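Local coordinates for protein metazoan TIR-STING fusion (Crassostrea gigas, PDB 6WT6) that fuses a TIR domain to a STING-type ligand-binding domain in a single chain and is found as an assembly of two subunits, at residues W181-Y184 / Y185-K189; V265-D268 / N269-Y273. All coordinates share one frame; numbering follows the deposited sequence.

Contact 1: W181-Y184 / Y185-K189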
# COMPACT_ATOMS: atom_id res chain seq x y z
N TRP A 181 -6.79 -2.29 1.11
CA TRP A 181 -7.83 -1.28 1.32
C TRP A 181 -8.36 -0.74 -0.00
O TRP A 181 -9.56 -0.48 -0.14
CB TRP A 181 -7.30 -0.15 2.20
CG TRP A 181 -7.18 -0.52 3.65
CD1 TRP A 181 -6.04 -0.77 4.34
CD2 TRP A 181 -8.26 -0.69 4.58
NE1 TRP A 181 -6.33 -1.07 5.65
CE2 TRP A 181 -7.69 -1.03 5.82
CE3 TRP A 181 -9.65 -0.57 4.48
CZ2 TRP A 181 -8.46 -1.27 6.96
CZ3 TRP A 181 -10.41 -0.81 5.62
CH2 TRP A 181 -9.82 -1.15 6.84
N GLY A 182 -7.48 -0.57 -0.99
CA GLY A 182 -7.93 -0.12 -2.30
C GLY A 182 -8.81 -1.13 -3.01
O GLY A 182 -9.76 -0.77 -3.70
N TYR A 183 -8.49 -2.42 -2.85
CA TYR A 183 -9.32 -3.47 -3.45
C TYR A 183 -10.64 -3.62 -2.71
O TYR A 183 -11.68 -3.87 -3.33
CB TYR A 183 -8.53 -4.78 -3.47
CG TYR A 183 -9.17 -5.96 -4.18
CD1 TYR A 183 -9.71 -5.83 -5.45
CD2 TYR A 183 -9.19 -7.22 -3.59
CE1 TYR A 183 -10.28 -6.92 -6.11
CE2 TYR A 183 -9.75 -8.31 -4.23
CZ TYR A 183 -10.29 -8.16 -5.48
OH TYR A 183 -10.85 -9.26 -6.09
N TYR A 184 -10.61 -3.44 -1.39
CA TYR A 184 -11.81 -3.45 -0.57
C TYR A 184 -12.76 -2.31 -0.95
O TYR A 184 -13.81 -2.56 -1.56
CB TYR A 184 -11.43 -3.35 0.91
CG TYR A 184 -12.58 -3.32 1.88
CD1 TYR A 184 -13.39 -4.43 2.07
CD2 TYR A 184 -12.85 -2.18 2.63
CE1 TYR A 184 -14.44 -4.41 2.97
CE2 TYR A 184 -13.89 -2.15 3.54
CZ TYR A 184 -14.68 -3.26 3.70
OH TYR A 184 -15.72 -3.23 4.60
N TYR A 185 -12.40 -1.07 -0.63
CA TYR A 185 -13.32 0.05 -0.84
C TYR A 185 -13.57 0.35 -2.31
O TYR A 185 -14.61 0.93 -2.64
CB TYR A 185 -12.82 1.32 -0.15
CG TYR A 185 -13.19 1.39 1.31
CD1 TYR A 185 -14.51 1.55 1.71
CD2 TYR A 185 -12.21 1.29 2.30
CE1 TYR A 185 -14.85 1.60 3.05
CE2 TYR A 185 -12.55 1.34 3.63
CZ TYR A 185 -13.86 1.50 4.00
OH TYR A 185 -14.18 1.55 5.33
N GLY A 186 -12.64 -0.01 -3.20
CA GLY A 186 -12.85 0.26 -4.60
C GLY A 186 -13.67 -0.78 -5.33
O GLY A 186 -14.08 -0.53 -6.47
N TYR A 187 -13.95 -1.92 -4.71
CA TYR A 187 -14.57 -3.03 -5.44
C TYR A 187 -15.31 -3.99 -4.52
O TYR A 187 -16.54 -4.12 -4.62
CB TYR A 187 -13.49 -3.78 -6.23
CG TYR A 187 -14.01 -4.93 -7.07
CD1 TYR A 187 -14.88 -4.70 -8.13
CD2 TYR A 187 -13.63 -6.24 -6.81
CE1 TYR A 187 -15.36 -5.75 -8.90
CE2 TYR A 187 -14.10 -7.29 -7.59
CZ TYR A 187 -14.97 -7.04 -8.63
OH TYR A 187 -15.44 -8.08 -9.40
N LEU A 188 -14.58 -4.70 -3.65
CA LEU A 188 -15.20 -5.76 -2.85
C LEU A 188 -16.32 -5.21 -1.97
O LEU A 188 -17.42 -5.78 -1.93
CB LEU A 188 -14.13 -6.47 -2.02
CG LEU A 188 -13.14 -7.37 -2.77
CD1 LEU A 188 -12.28 -8.20 -1.81
CD2 LEU A 188 -13.86 -8.28 -3.76
N LYS A 189 -16.07 -4.10 -1.28
CA LYS A 189 -17.09 -3.49 -0.42
C LYS A 189 -18.34 -3.10 -1.21
O LYS A 189 -19.43 -3.06 -0.63
CB LYS A 189 -16.50 -2.27 0.29
CG LYS A 189 -17.45 -1.54 1.25
CD LYS A 189 -17.97 -2.46 2.35
CE LYS A 189 -18.75 -1.67 3.39
NZ LYS A 189 -19.31 -2.53 4.47

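Contact 2: V265-D268 / N269-Y273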
# COMPACT_ATOMS: atom_id res chain seq x y z
N VAL A 265 -17.49 -26.36 -14.40
CA VAL A 265 -16.36 -27.27 -14.23
C VAL A 265 -16.92 -28.66 -13.90
O VAL A 265 -17.90 -28.79 -13.17
CB VAL A 265 -15.39 -26.75 -13.14
CG1 VAL A 265 -16.11 -26.55 -11.82
CG2 VAL A 265 -14.24 -27.68 -12.97
N THR A 266 -16.30 -29.69 -14.48
CA THR A 266 -16.79 -31.06 -14.39
C THR A 266 -15.90 -31.86 -13.45
O THR A 266 -14.67 -31.85 -13.58
CB THR A 266 -16.81 -31.72 -15.77
OG1 THR A 266 -17.60 -30.93 -16.67
CG2 THR A 266 -17.40 -33.11 -15.69
N ASP A 267 -16.52 -32.57 -12.50
CA ASP A 267 -15.78 -33.38 -11.55
C ASP A 267 -15.60 -34.78 -12.13
O ASP A 267 -15.77 -34.99 -13.34
CB ASP A 267 -16.49 -33.37 -10.19
CG ASP A 267 -17.82 -34.11 -10.20
OD1 ASP A 267 -18.41 -34.27 -11.29
OD2 ASP A 267 -18.27 -34.53 -9.12
N ASP A 268 -15.26 -35.77 -11.29
CA ASP A 268 -14.97 -37.10 -11.82
C ASP A 268 -16.22 -37.83 -12.29
O ASP A 268 -16.14 -38.67 -13.19
CB ASP A 268 -14.25 -37.94 -10.77
CG ASP A 268 -12.95 -37.32 -10.31
OD1 ASP A 268 -12.36 -36.52 -11.07
OD2 ASP A 268 -12.51 -37.64 -9.19
N ASN A 269 -17.38 -37.52 -11.71
CA ASN A 269 -18.63 -38.20 -12.04
C ASN A 269 -19.35 -37.56 -13.22
O ASN A 269 -20.49 -37.94 -13.51
CB ASN A 269 -19.56 -38.21 -10.83
CG ASN A 269 -18.96 -38.92 -9.64
OD1 ASN A 269 -18.17 -38.33 -8.89
ND2 ASN A 269 -19.33 -40.18 -9.44
N GLY A 270 -18.74 -36.60 -13.91
CA GLY A 270 -19.42 -35.88 -14.95
C GLY A 270 -20.37 -34.81 -14.47
O GLY A 270 -21.00 -34.14 -15.30
N GLU A 271 -20.50 -34.63 -13.16
CA GLU A 271 -21.36 -33.58 -12.62
C GLU A 271 -20.74 -32.21 -12.87
O GLU A 271 -19.59 -31.95 -12.50
CB GLU A 271 -21.57 -33.78 -11.12
CG GLU A 271 -22.26 -35.08 -10.78
CD GLU A 271 -23.73 -35.05 -11.10
OE1 GLU A 271 -24.38 -34.00 -10.88
OE2 GLU A 271 -24.24 -36.08 -11.58
N ASP A 272 -21.52 -31.32 -13.49
CA ASP A 272 -21.08 -29.95 -13.71
C ASP A 272 -21.31 -29.13 -12.45
O ASP A 272 -22.38 -29.20 -11.83
CB ASP A 272 -21.82 -29.31 -14.88
CG ASP A 272 -21.50 -29.98 -16.21
OD1 ASP A 272 -20.50 -30.72 -16.26
OD2 ASP A 272 -22.27 -29.80 -17.18
N TYR A 273 -20.29 -28.36 -12.06
CA TYR A 273 -20.37 -27.44 -10.94
C TYR A 273 -20.14 -26.03 -11.45
O TYR A 273 -19.22 -25.80 -12.25
CB TYR A 273 -19.35 -27.81 -9.86
CG TYR A 273 -19.79 -28.96 -8.99
CD1 TYR A 273 -19.60 -30.28 -9.39
CD2 TYR A 273 -20.43 -28.74 -7.78
CE1 TYR A 273 -20.01 -31.34 -8.60
CE2 TYR A 273 -20.85 -29.79 -6.98
CZ TYR A 273 -20.63 -31.09 -7.40
OH TYR A 273 -21.05 -32.14 -6.61

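Contact 1: W181-Y184 / Y185-K189
Lys-189 lies alongside the ring of Tyr-184, five residues earlier, and points the same way. Its CB sits over the centre of that ring, 3.9 Å from the centroid, as a CH-pi contact. A bend about CB-CG (chi2 59°) leaves CG near Tyr-184 CZ and OH. It turns Lys-189 CD back to 3.3 Å from Tyr-184 OH, and CE passes the same oxygen at 3.6 Å. The tip, NZ, forms salt bridges with Asp-320 and Glu-322. Asp-320 is also hydrogen-bonded to Tyr-184 OH, so one carboxylate holds both ends. Tyr-184 and Lys-189 both lie on helix 176-204 of the STING ligand-binding domain, which widens into a pi-type turn at 185-188. There Leu-188 N bonds to Tyr-183 O (3.0 Å) and Lys-189 N to Tyr-184 O (2.7 Å). Tyr-184 O also takes Tyr-187 N, from the opposite face of its carbonyl plane. The edge of the Tyr-184 ring meets the face of Tyr-185 in a T-shaped pair, planes at 75°. Trp-181 adds a rim-to-rim contact to Tyr-185, CE3 to CE2 at 3.6 Å. Leu-188 CG makes a CH-pi contact over one face of the Tyr-183 ring, displaced toward its rim. Tyr-185 OH bonds to Thr-295 of the second subunit.

Contact 2: V265-D268 / N269-Y273
Thr-266 and Asp-272 face each other as a non-hydrogen-bonded antiparallel pair, and their side chains run side by side. Thr-266 OG1 donates to Asp-272 OD1 at 2.9 Å. It meets this oxygen on its anti side, 33° out of the carboxylate plane. Thr-266 CG2 turns the other way and packs on Gly-270 CA at 3.5 Å. The next pair, Val-265 and Tyr-273, is hydrogen-bonded, with Tyr-273 N to Val-265 O at 2.7 Å and Val-265 N to Tyr-273 O at 2.8 Å. On that face Val-265 CG1 rests against Tyr-273 CB.

Asp-267 works from the start of the turn. Its CG lies between the backbone N and the carbonyl carbon (chi1 69°), which brings OD1 to Glu-271 N at 2.8 Å in a weak, bent bond. OD2 lies at the edge of the Tyr-273 ring, 3.7 Å from CE1. The backbone closes the tip twice. Gly-270 N reaches Asp-267 O in a weak bond, and Asp-267 N bonds to Glu-271 O at 3.1 Å.

Further out, Lys-351 forms a salt bridge with Asp-267 OD2, and Arg-211 forms one with Glu-271 OE1. Helix 341-356 packs on Val-265 and Tyr-273 through Pro-343, Cys-347 and Ile-350.

Gly-270 has left-handed backbone angles. A type I turn from Asp-267 to Gly-270, closed in this way, is the 3:5 beta hairpin with a G1 beta bulge.

In the fold
Both contacts fall in the STING ligand-binding part of the chain. Contact 1 comes first. It lies inside helix 176-204 and closes no loop. It joins successive turns of that helix, next to helix 299-319 and the second subunit. The chain then forms strands 212-221 and 238-243 before contact 2 closes the hairpin of strands 260-266 and 272-279, neighbours in the five-stranded mixed sheet. The two contacts follow in series and neither nest nor cross. The centres of contact 1 and contact 2 are about 33 Å apart. The nearest atoms of contact 1 and contact 2 are about 18 Å apart. Contact 1 is nearer the middle of the chain; contact 2 is at the tip of the hairpin, beside helix 341-356.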